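Local coordinates for protein alpha-1,3-glucanase (Paenibacillus glycanilyticus, PDB 6K0P) that hydrolyses alpha-1,3-glucan as a family 87 glycoside hydrolase, its catalytic domain here holding the disaccharide nigerose, at residues 311-316 and 335-340; 291-296 and 318-323; 356-361 and 388-393. The protein carries 1 engineered substitution. All blocks are in the same frame, centred on the assembly; numbering follows the deposited sequence.

Contact 1 of 3, residues 311-316 and 335-340; sequences WGVNSS and MTNGSS. With GLC (alpha-D-glucopyranose), chain B; GLC (alpha-D-glucopyranose), chain C.
Gly312 and Val313 run parallel to Met335 and Thr336, the CA atoms of Gly312 and Met335 lying 4.3 Å apart, before both chains leave their strands and stay close, the second through a turn. Thr336 O accepts the N-H of Asn314 at 3.0 Å and also takes N and OG of Ser339, so three donors gather on one carbonyl where a type I' turn from Thr336 to Ser339 folds back. Gly338 sits in this turn with backbone angles that call for glycine, and a CB there would run into Asn314 OD1. At the end of the turn and just after it, serines do the joining: Ser315 N gives a fairly straight bond (163°) to Ser339 OG, while Ser340 N donates to Ser316 OG at 3.0 Å. Such in-register parallel pairing of successive coils is the mark of the right-handed parallel beta-helix, consistent with the pectate-lyase-like clan of this domain.

Thr336 grips Gly312 O twice, with its N from above the carbonyl plane and with OG1 in that plane, Thr336 OG1 to Gly312 O being 2.7 Å. Its OG1 stands between backbone N and carbonyl carbon (chi1 80°), which leaves CG2 directed at the indole, 3.7 Å from Trp311 NE1. The sugars lie across the ring plane from this methyl: O4 of the chain B glucose is over the indole, 3.4 Å from Trp311 CE3. Water 1, in the plane of the indole, accepts from Trp311 NE1 at 2.9 Å, donates to Thr336 OG1, and lies 2.6 Å from O6 of the chain C glucose, tying protein and ligand together. Lys286 makes a cation-pi contact with Trp311 and, with Arg280 and Asp282, hydrogen-bonds the glucose units.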
loop_
_atom_site.group_PDB
_atom_site.type_symbol
_atom_site.label_atom_id
_atom_site.label_comp_id
_atom_site.label_asym_id
_atom_site.label_seq_id
_atom_site.Cartn_x
_atom_site.Cartn_y
_atom_site.Cartn_z
ATOM N N TRP A 311 11.350 4.543 -5.931
ATOM C CA TRP A 311 11.765 3.310 -6.601
ATOM C C TRP A 311 13.288 3.330 -6.581
ATOM O O TRP A 311 13.918 3.914 -7.470
ATOM C CB TRP A 311 11.220 3.285 -8.021
ATOM C CG TRP A 311 11.470 2.013 -8.773
ATOM C CD1 TRP A 311 12.657 1.592 -9.317
ATOM C CD2 TRP A 311 10.504 1.013 -9.093
ATOM N NE1 TRP A 311 12.483 0.380 -9.948
ATOM C CE2 TRP A 311 11.173 0.000 -9.820
ATOM C CE3 TRP A 311 9.139 0.863 -8.822
ATOM C CZ2 TRP A 311 10.518 -1.138 -10.288
ATOM C CZ3 TRP A 311 8.487 -0.262 -9.290
ATOM C CH2 TRP A 311 9.180 -1.255 -10.014
ATOM N N GLY A 312 13.871 2.695 -5.565
ATOM C CA GLY A 312 15.312 2.743 -5.395
ATOM C C GLY A 312 16.024 1.816 -6.358
ATOM O O GLY A 312 15.529 0.749 -6.711
ATOM N N VAL A 313 17.200 2.258 -6.805
ATOM C CA VAL A 313 18.067 1.492 -7.697
ATOM C C VAL A 313 19.472 1.586 -7.116
ATOM O O VAL A 313 20.106 2.645 -7.192
ATOM C CB VAL A 313 18.037 2.031 -9.134
ATOM C CG1 VAL A 313 18.904 1.168 -10.029
ATOM C CG2 VAL A 313 16.597 2.100 -9.654
ATOM N N ASN A 314 19.957 0.489 -6.533
ATOM C CA ASN A 314 21.236 0.487 -5.821
ATOM C C ASN A 314 21.312 1.633 -4.813
ATOM O O ASN A 314 22.319 2.338 -4.697
ATOM C CB ASN A 314 22.428 0.486 -6.783
ATOM C CG ASN A 314 23.706 0.042 -6.108
ATOM O OD1 ASN A 314 23.669 -0.629 -5.079
ATOM N ND2 ASN A 314 24.843 0.429 -6.674
ATOM N N SER A 315 20.223 1.811 -4.071
ATOM C CA SER A 315 20.076 2.876 -3.092
ATOM C C SER A 315 20.192 2.259 -1.710
ATOM O O SER A 315 19.428 1.346 -1.377
ATOM C CB SER A 315 18.714 3.552 -3.259
ATOM O OG SER A 315 18.577 4.038 -4.585
ATOM N N SER A 316 21.125 2.762 -0.904
ATOM C CA SER A 316 21.479 2.102 0.342
ATOM C C SER A 316 21.550 3.072 1.509
ATOM O O SER A 316 21.793 4.274 1.336
ATOM C CB SER A 316 22.811 1.349 0.194
ATOM O OG SER A 316 22.637 0.284 -0.727
ATOM N N MET A 335 12.572 -1.063 -3.528
ATOM C CA MET A 335 14.018 -0.906 -3.458
ATOM C C MET A 335 14.618 -2.031 -4.277
ATOM O O MET A 335 14.373 -3.203 -3.982
ATOM C CB MET A 335 14.491 -0.968 -2.002
ATOM C CG MET A 335 13.847 0.090 -1.108
ATOM S SD MET A 335 14.238 1.786 -1.597
ATOM C CE MET A 335 15.932 1.823 -1.112
ATOM N N THR A 336 15.364 -1.681 -5.320
ATOM C CA THR A 336 15.776 -2.665 -6.313
ATOM C C THR A 336 17.284 -2.645 -6.530
ATOM O O THR A 336 17.995 -1.717 -6.128
ATOM C CB THR A 336 15.082 -2.447 -7.669
ATOM O OG1 THR A 336 15.753 -1.394 -8.385
ATOM C CG2 THR A 336 13.618 -2.081 -7.492
ATOM N N ASN A 337 17.760 -3.702 -7.188
ATOM C CA ASN A 337 19.041 -3.689 -7.901
ATOM C C ASN A 337 20.209 -3.264 -7.013
ATOM O O ASN A 337 20.952 -2.334 -7.339
ATOM C CB ASN A 337 18.958 -2.811 -9.155
ATOM C CG ASN A 337 17.935 -3.315 -10.152
ATOM O OD1 ASN A 337 17.128 -4.198 -9.844
ATOM N ND2 ASN A 337 17.962 -2.757 -11.359
ATOM N N GLY A 338 20.384 -3.964 -5.893
ATOM C CA GLY A 338 21.501 -3.735 -5.005
ATOM C C GLY A 338 21.166 -2.951 -3.757
ATOM O O GLY A 338 22.002 -2.876 -2.849
ATOM N N SER A 339 19.968 -2.376 -3.679
ATOM C CA SER A 339 19.592 -1.557 -2.534
ATOM C C SER A 339 19.709 -2.332 -1.233
ATOM O O SER A 339 19.042 -3.361 -1.047
ATOM C CB SER A 339 18.164 -1.045 -2.722
ATOM O OG SER A 339 18.063 -0.253 -3.894
ATOM N N SER A 340 20.525 -1.818 -0.307
ATOM C CA SER A 340 20.886 -2.548 0.898
ATOM C C SER A 340 20.885 -1.643 2.121
ATOM O O SER A 340 21.072 -0.426 2.023
ATOM C CB SER A 340 22.269 -3.189 0.732
ATOM O OG SER A 340 22.238 -4.147 -0.312
HETATM C C1 GLC B . 7.181 -1.216 -14.096
HETATM C C2 GLC B . 8.505 -0.724 -14.647
HETATM C C3 GLC B . 9.224 0.076 -13.584
HETATM C C4 GLC B . 8.323 1.184 -13.053
HETATM C C5 GLC B . 7.058 0.580 -12.507
HETATM C C6 GLC B . 6.031 1.624 -12.099
HETATM O O1 GLC B . 7.499 -2.164 -13.135
HETATM O O2 GLC B . 9.244 -1.870 -15.084
HETATM O O3 GLC B . 10.302 0.745 -14.212
HETATM O O4 GLC B . 8.949 1.904 -12.021
HETATM O O5 GLC B . 6.455 -0.179 -13.508
HETATM O O6 GLC B . 5.702 2.551 -13.095
HETATM C C1 GLC C . 11.542 0.744 -13.408
HETATM C C2 GLC C . 12.577 1.646 -14.071
HETATM C C3 GLC C . 13.128 0.937 -15.303
HETATM C C4 GLC C . 13.666 -0.443 -14.929
HETATM C C5 GLC C . 12.582 -1.233 -14.191
HETATM C C6 GLC C . 13.045 -2.620 -13.743
HETATM O O2 GLC C . 11.958 2.860 -14.451
HETATM O O3 GLC C . 14.130 1.720 -15.918
HETATM O O4 GLC C . 14.060 -1.128 -16.100
HETATM O O5 GLC C . 12.143 -0.495 -13.062
HETATM O O6 GLC C . 14.189 -2.521 -12.919
HETATM O O HOH W 1 14.799 -0.926 -10.997
HETATM O O HOH W 2 24.850 -2.530 -3.464
#

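Contact 2 of 3, residues 291-296 and 318-323; sequences NGMQNV and NTFKNN
Asn318 clasps the bend at Met293 to Val296 with both ends of its amide. Asn318 ND2 donates to Met293 O at 3.1 Å, nearly straight (165°), with the acceptor in the amide plane though ND2 stands well above the Met293 carbonyl plane. On the other branch, Asn318 OD1 takes Val296 N at 2.9 Å on a lone pair. Two bonds in different directions hold the amide against rotation and satisfy loop polar groups. Next to it the backbone adds Thr319 N to Val296 O, 2.8 Å.

Met293, extended beyond CG, passes across this amide, and its CE rests 3.9 Å from Phe320 CZ, so its methyl touches both the Asn318 amide and the aromatic ring. Behind this shell, Gln294 NE2 bonds Gly292 O within the loop. Asn264 and Asn342 offer their OD1 atoms to Gln294 N and Asn318 N, asparagine side chains bonding the backbone of neighbouring coils, as is familiar from parallel beta-helices.

Strand 319-326 lies between strands 297-304 and 343-350, where Phe320 packs on Val298 and Ile344 and meets the ring of Tyr310 from strand 308-313.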
loop_
_atom_site.group_PDB
_atom_site.type_symbol
_atom_site.label_atom_id
_atom_site.label_comp_id
_atom_site.label_asym_id
_atom_site.label_seq_id
_atom_site.Cartn_x
_atom_site.Cartn_y
_atom_site.Cartn_z
ATOM N N ASN A 291 18.382 7.742 -7.811
ATOM C CA ASN A 291 19.073 6.527 -8.219
ATOM C C ASN A 291 20.438 6.464 -7.552
ATOM O O ASN A 291 21.236 7.402 -7.640
ATOM C CB ASN A 291 19.221 6.487 -9.739
ATOM C CG ASN A 291 17.919 6.139 -10.442
ATOM O OD1 ASN A 291 17.019 5.539 -9.850
ATOM N ND2 ASN A 291 17.815 6.514 -11.712
ATOM N N GLY A 292 20.687 5.356 -6.856
ATOM C CA GLY A 292 21.927 5.179 -6.131
ATOM C C GLY A 292 22.071 6.007 -4.876
ATOM O O GLY A 292 23.161 6.033 -4.297
ATOM N N MET A 293 21.013 6.687 -4.425
ATOM C CA MET A 293 21.163 7.601 -3.300
ATOM C C MET A 293 21.535 6.866 -2.018
ATOM O O MET A 293 21.196 5.692 -1.816
ATOM C CB MET A 293 19.901 8.447 -3.086
ATOM C CG MET A 293 18.774 7.732 -2.356
ATOM S SD MET A 293 17.299 8.771 -2.324
ATOM C CE MET A 293 16.275 7.872 -1.152
ATOM N N GLN A 294 22.238 7.583 -1.141
ATOM C CA GLN A 294 22.748 7.046 0.110
ATOM C C GLN A 294 22.404 8.000 1.238
ATOM O O GLN A 294 22.427 9.220 1.051
ATOM C CB GLN A 294 24.289 6.876 0.062
ATOM C CG GLN A 294 24.812 6.175 -1.208
ATOM C CD GLN A 294 24.684 4.656 -1.158
ATOM O OE1 GLN A 294 25.137 4.012 -0.202
ATOM N NE2 GLN A 294 24.084 4.077 -2.199
ATOM N N ASN A 295 22.076 7.441 2.405
ATOM C CA ASN A 295 21.970 8.200 3.653
ATOM C C ASN A 295 20.877 9.270 3.621
ATOM O O ASN A 295 20.949 10.256 4.361
ATOM C CB ASN A 295 23.316 8.813 4.065
ATOM C CG ASN A 295 24.391 7.769 4.257
ATOM O OD1 ASN A 295 25.392 7.749 3.535
ATOM N ND2 ASN A 295 24.192 6.894 5.225
ATOM N N VAL A 296 19.855 9.092 2.786
ATOM C CA VAL A 296 18.765 10.061 2.662
ATOM C C VAL A 296 17.643 9.661 3.610
ATOM O O VAL A 296 17.346 8.472 3.767
ATOM C CB VAL A 296 18.272 10.129 1.200
ATOM C CG1 VAL A 296 16.967 10.923 1.081
ATOM C CG2 VAL A 296 19.355 10.733 0.292
ATOM N N ASN A 318 19.339 4.302 3.425
ATOM C CA ASN A 318 18.311 5.331 3.470
ATOM C C ASN A 318 17.261 4.986 4.513
ATOM O O ASN A 318 17.123 3.836 4.938
ATOM C CB ASN A 318 17.660 5.495 2.095
ATOM C CG ASN A 318 18.676 5.790 1.025
ATOM O OD1 ASN A 318 19.287 6.861 1.023
ATOM N ND2 ASN A 318 18.898 4.835 0.129
ATOM N N THR A 319 16.510 6.005 4.922
ATOM C CA THR A 319 15.485 5.856 5.948
ATOM C C THR A 319 14.199 6.479 5.432
ATOM O O THR A 319 14.176 7.668 5.102
ATOM C CB THR A 319 15.911 6.523 7.258
ATOM O OG1 THR A 319 17.086 5.870 7.763
ATOM C CG2 THR A 319 14.801 6.426 8.300
ATOM N N PHE A 320 13.148 5.668 5.332
ATOM C CA PHE A 320 11.793 6.137 5.056
ATOM C C PHE A 320 10.991 5.821 6.308
ATOM O O PHE A 320 10.785 4.650 6.628
ATOM C CB PHE A 320 11.212 5.405 3.847
ATOM C CG PHE A 320 11.745 5.893 2.531
ATOM C CD1 PHE A 320 13.007 5.508 2.097
ATOM C CD2 PHE A 320 10.997 6.749 1.731
ATOM C CE1 PHE A 320 13.510 5.960 0.882
ATOM C CE2 PHE A 320 11.495 7.204 0.511
ATOM C CZ PHE A 320 12.751 6.810 0.090
ATOM N N LYS A 321 10.547 6.856 7.021
ATOM C CA LYS A 321 9.938 6.669 8.329
ATOM C C LYS A 321 8.727 7.575 8.488
ATOM O O LYS A 321 8.756 8.734 8.074
ATOM C CB LYS A 321 10.968 6.965 9.437
ATOM C CG LYS A 321 10.495 6.832 10.869
ATOM C CD LYS A 321 11.624 7.284 11.802
ATOM C CE LYS A 321 11.268 7.071 13.262
ATOM N NZ LYS A 321 12.358 7.550 14.152
ATOM N N ASN A 322 7.660 7.034 9.080
ATOM C CA ASN A 322 6.474 7.810 9.485
ATOM C C ASN A 322 5.717 8.411 8.302
ATOM O O ASN A 322 5.019 9.416 8.458
ATOM C CB ASN A 322 6.807 8.903 10.511
ATOM C CG ASN A 322 7.413 8.350 11.779
ATOM O OD1 ASN A 322 7.263 7.169 12.104
ATOM N ND2 ASN A 322 8.102 9.214 12.514
ATOM N N ASN A 323 5.822 7.806 7.121
ATOM C CA ASN A 323 5.204 8.364 5.929
ATOM C C ASN A 323 3.831 7.748 5.685
ATOM O O ASN A 323 3.508 6.664 6.181
ATOM C CB ASN A 323 6.089 8.142 4.701
ATOM C CG ASN A 323 7.457 8.780 4.858
ATOM O OD1 ASN A 323 7.561 9.980 5.062
ATOM N ND2 ASN A 323 8.512 7.972 4.785
#

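Contact 3 of 3, residues 356-361 and 388-393; sequences SFALFS and AFAVYG
Phe360 lays the CD2 side of its ring against the root of Tyr392, with Phe360 CD2 3.4 Å from Tyr392 CB. The two side chains cross at about a right angle and their ring planes are 38° apart, an oblique meeting. CG of Phe360 is anti to its own N (chi1 -168°), whereas that of Tyr392 lies beside its own, which turns the two rings across one another and brings the CD2 rim of Phe360 onto Tyr392 CB. Leu359 O sits at the tyrosine edge, and Tyr392 OH reaches Asp355, so the phenol is fixed at its far end too. With an alanine in place of Phe360, the flank of Tyr392 would probably be uncovered and a gap opened beside its CB.

Beneath, strands 357-360 and 389-392 run parallel, their axes 4.8 Å apart. Tyr392 N to Leu359 O and Ser361 N to Tyr392 O, both 2.8 Å, continue the bonding that begins with Phe357 N and Ala388 O, as between adjacent coils of a parallel beta-helix.

The face bearing Phe357, Leu359, Phe389 and Val391 packs on strands 374-383 and 397-407. There Phe357 and Phe389 project together from neighbouring strands and touch rim to rim, Phe357 CD2 3.6 Å from Phe389 CE1.

Both faces are largely apolar; the one with Phe360 and Tyr392 also has the phenol, hydrogen-bonded to Asp355. It carries Phe360, whose side chain is about 6 Å from a bound glucose, and Tyr392 against Phe420, which lines another glycan pocket, consistent with an aromatic lining near the binding surface.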
loop_
_atom_site.group_PDB
_atom_site.type_symbol
_atom_site.label_atom_id
_atom_site.label_comp_id
_atom_site.label_asym_id
_atom_site.label_seq_id
_atom_site.Cartn_x
_atom_site.Cartn_y
_atom_site.Cartn_z
ATOM N N SER A 356 2.648 -2.655 -2.466
ATOM C CA SER A 356 2.727 -1.446 -1.643
ATOM C C SER A 356 4.150 -1.207 -1.157
ATOM O O SER A 356 4.694 -0.106 -1.310
ATOM C CB SER A 356 1.776 -1.522 -0.454
ATOM O OG SER A 356 0.423 -1.620 -0.882
ATOM N N PHE A 357 4.769 -2.232 -0.572
ATOM C CA PHE A 357 6.160 -2.188 -0.132
ATOM C C PHE A 357 6.843 -3.390 -0.751
ATOM O O PHE A 357 6.394 -4.523 -0.552
ATOM C CB PHE A 357 6.249 -2.266 1.395
ATOM C CG PHE A 357 5.610 -1.103 2.100
ATOM C CD1 PHE A 357 6.276 0.110 2.215
ATOM C CD2 PHE A 357 4.346 -1.225 2.640
ATOM C CE1 PHE A 357 5.684 1.189 2.871
ATOM C CE2 PHE A 357 3.749 -0.151 3.289
ATOM C CZ PHE A 357 4.418 1.054 3.401
ATOM N N ALA A 358 7.916 -3.150 -1.498
ATOM C CA ALA A 358 8.547 -4.214 -2.268
ATOM C C ALA A 358 10.063 -4.115 -2.177
ATOM O O ALA A 358 10.631 -3.036 -1.962
ATOM C CB ALA A 358 8.120 -4.179 -3.738
ATOM N N LEU A 359 10.703 -5.269 -2.354
ATOM C CA LEU A 359 12.154 -5.386 -2.420
ATOM C C LEU A 359 12.461 -6.304 -3.588
ATOM O O LEU A 359 12.012 -7.454 -3.599
ATOM C CB LEU A 359 12.697 -5.969 -1.110
ATOM C CG LEU A 359 14.218 -5.983 -0.940
ATOM C CD1 LEU A 359 14.822 -4.577 -0.967
ATOM C CD2 LEU A 359 14.560 -6.660 0.378
ATOM N N PHE A 360 13.155 -5.790 -4.597
ATOM C CA PHE A 360 13.497 -6.594 -5.770
ATOM C C PHE A 360 15.008 -6.721 -5.848
ATOM O O PHE A 360 15.704 -5.756 -6.178
ATOM C CB PHE A 360 12.938 -6.024 -7.073
ATOM C CG PHE A 360 13.042 -6.992 -8.235
ATOM C CD1 PHE A 360 14.239 -7.156 -8.919
ATOM C CD2 PHE A 360 11.955 -7.766 -8.608
ATOM C CE1 PHE A 360 14.338 -8.063 -9.964
ATOM C CE2 PHE A 360 12.046 -8.672 -9.653
ATOM C CZ PHE A 360 13.232 -8.819 -10.330
ATOM N N SER A 361 15.510 -7.915 -5.580
ATOM C CA SER A 361 16.944 -8.154 -5.561
ATOM C C SER A 361 17.426 -8.550 -6.947
ATOM O O SER A 361 16.855 -9.440 -7.586
ATOM C CB SER A 361 17.263 -9.248 -4.552
ATOM O OG SER A 361 18.655 -9.417 -4.377
ATOM N N ALA A 388 0.364 -6.585 -0.856
ATOM C CA ALA A 388 0.691 -5.612 0.183
ATOM C C ALA A 388 2.198 -5.538 0.409
ATOM O O ALA A 388 2.769 -4.447 0.533
ATOM C CB ALA A 388 -0.055 -5.956 1.477
ATOM N N PHE A 389 2.861 -6.691 0.456
ATOM C CA PHE A 389 4.297 -6.779 0.683
ATOM C C PHE A 389 4.854 -7.797 -0.297
ATOM O O PHE A 389 4.264 -8.860 -0.485
ATOM C CB PHE A 389 4.589 -7.230 2.129
ATOM C CG PHE A 389 3.943 -6.362 3.164
ATOM C CD1 PHE A 389 4.543 -5.167 3.551
ATOM C CD2 PHE A 389 2.723 -6.717 3.729
ATOM C CE1 PHE A 389 3.933 -4.345 4.481
ATOM C CE2 PHE A 389 2.113 -5.899 4.667
ATOM C CZ PHE A 389 2.726 -4.715 5.047
ATOM N N ALA A 390 5.982 -7.476 -0.930
ATOM C CA ALA A 390 6.540 -8.381 -1.926
ATOM C C ALA A 390 8.054 -8.391 -1.831
ATOM O O ALA A 390 8.690 -7.330 -1.816
ATOM C CB ALA A 390 6.108 -7.988 -3.343
ATOM N N VAL A 391 8.625 -9.591 -1.787
ATOM C CA VAL A 391 10.073 -9.752 -1.746
ATOM C C VAL A 391 10.478 -10.697 -2.867
ATOM O O VAL A 391 9.995 -11.837 -2.937
ATOM C CB VAL A 391 10.577 -10.208 -0.363
ATOM C CG1 VAL A 391 9.943 -11.511 0.080
ATOM C CG2 VAL A 391 12.103 -10.296 -0.342
ATOM N N TYR A 392 11.328 -10.210 -3.760
ATOM C CA TYR A 392 11.780 -10.949 -4.930
ATOM C C TYR A 392 13.273 -11.196 -4.751
ATOM O O TYR A 392 14.098 -10.324 -5.050
ATOM C CB TYR A 392 11.485 -10.149 -6.196
ATOM C CG TYR A 392 10.025 -9.756 -6.369
ATOM C CD1 TYR A 392 9.108 -10.632 -6.942
ATOM C CD2 TYR A 392 9.570 -8.504 -5.961
ATOM C CE1 TYR A 392 7.775 -10.266 -7.109
ATOM C CE2 TYR A 392 8.246 -8.132 -6.129
ATOM C CZ TYR A 392 7.355 -9.012 -6.692
ATOM O OH TYR A 392 6.034 -8.644 -6.846
ATOM N N GLY A 393 13.622 -12.384 -4.251
ATOM C CA GLY A 393 15.014 -12.714 -3.979
ATOM C C GLY A 393 15.592 -11.875 -2.848
ATOM O O GLY A 393 14.889 -11.206 -2.093
HETATM O O HOH W 3 15.478 -11.857 -7.351
#

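All three contacts lie in the D2 part of the catalytic domain and in the same beta-helical run of strands. Contacts 1 and 2 have centres 10 Å apart and interlock along the chain, their segments alternating; Val313 O to Gly292 N and Ser316 N to Met293 O probably bond them directly. Contact 3 follows both in the chain, its centre 12 Å from that of contact 1 and 16 Å from that of contact 2. Strands 333-336 and 357-360 are neighbours, so Met335 and Asn337 meet Phe360 of contact 3, while contacts 2 and 3 do not touch. Contacts 1 and 2 thus bind overlapping coils, and contact 3 continues the pairing farther along, with Trp311 and Phe360 near bound sugar.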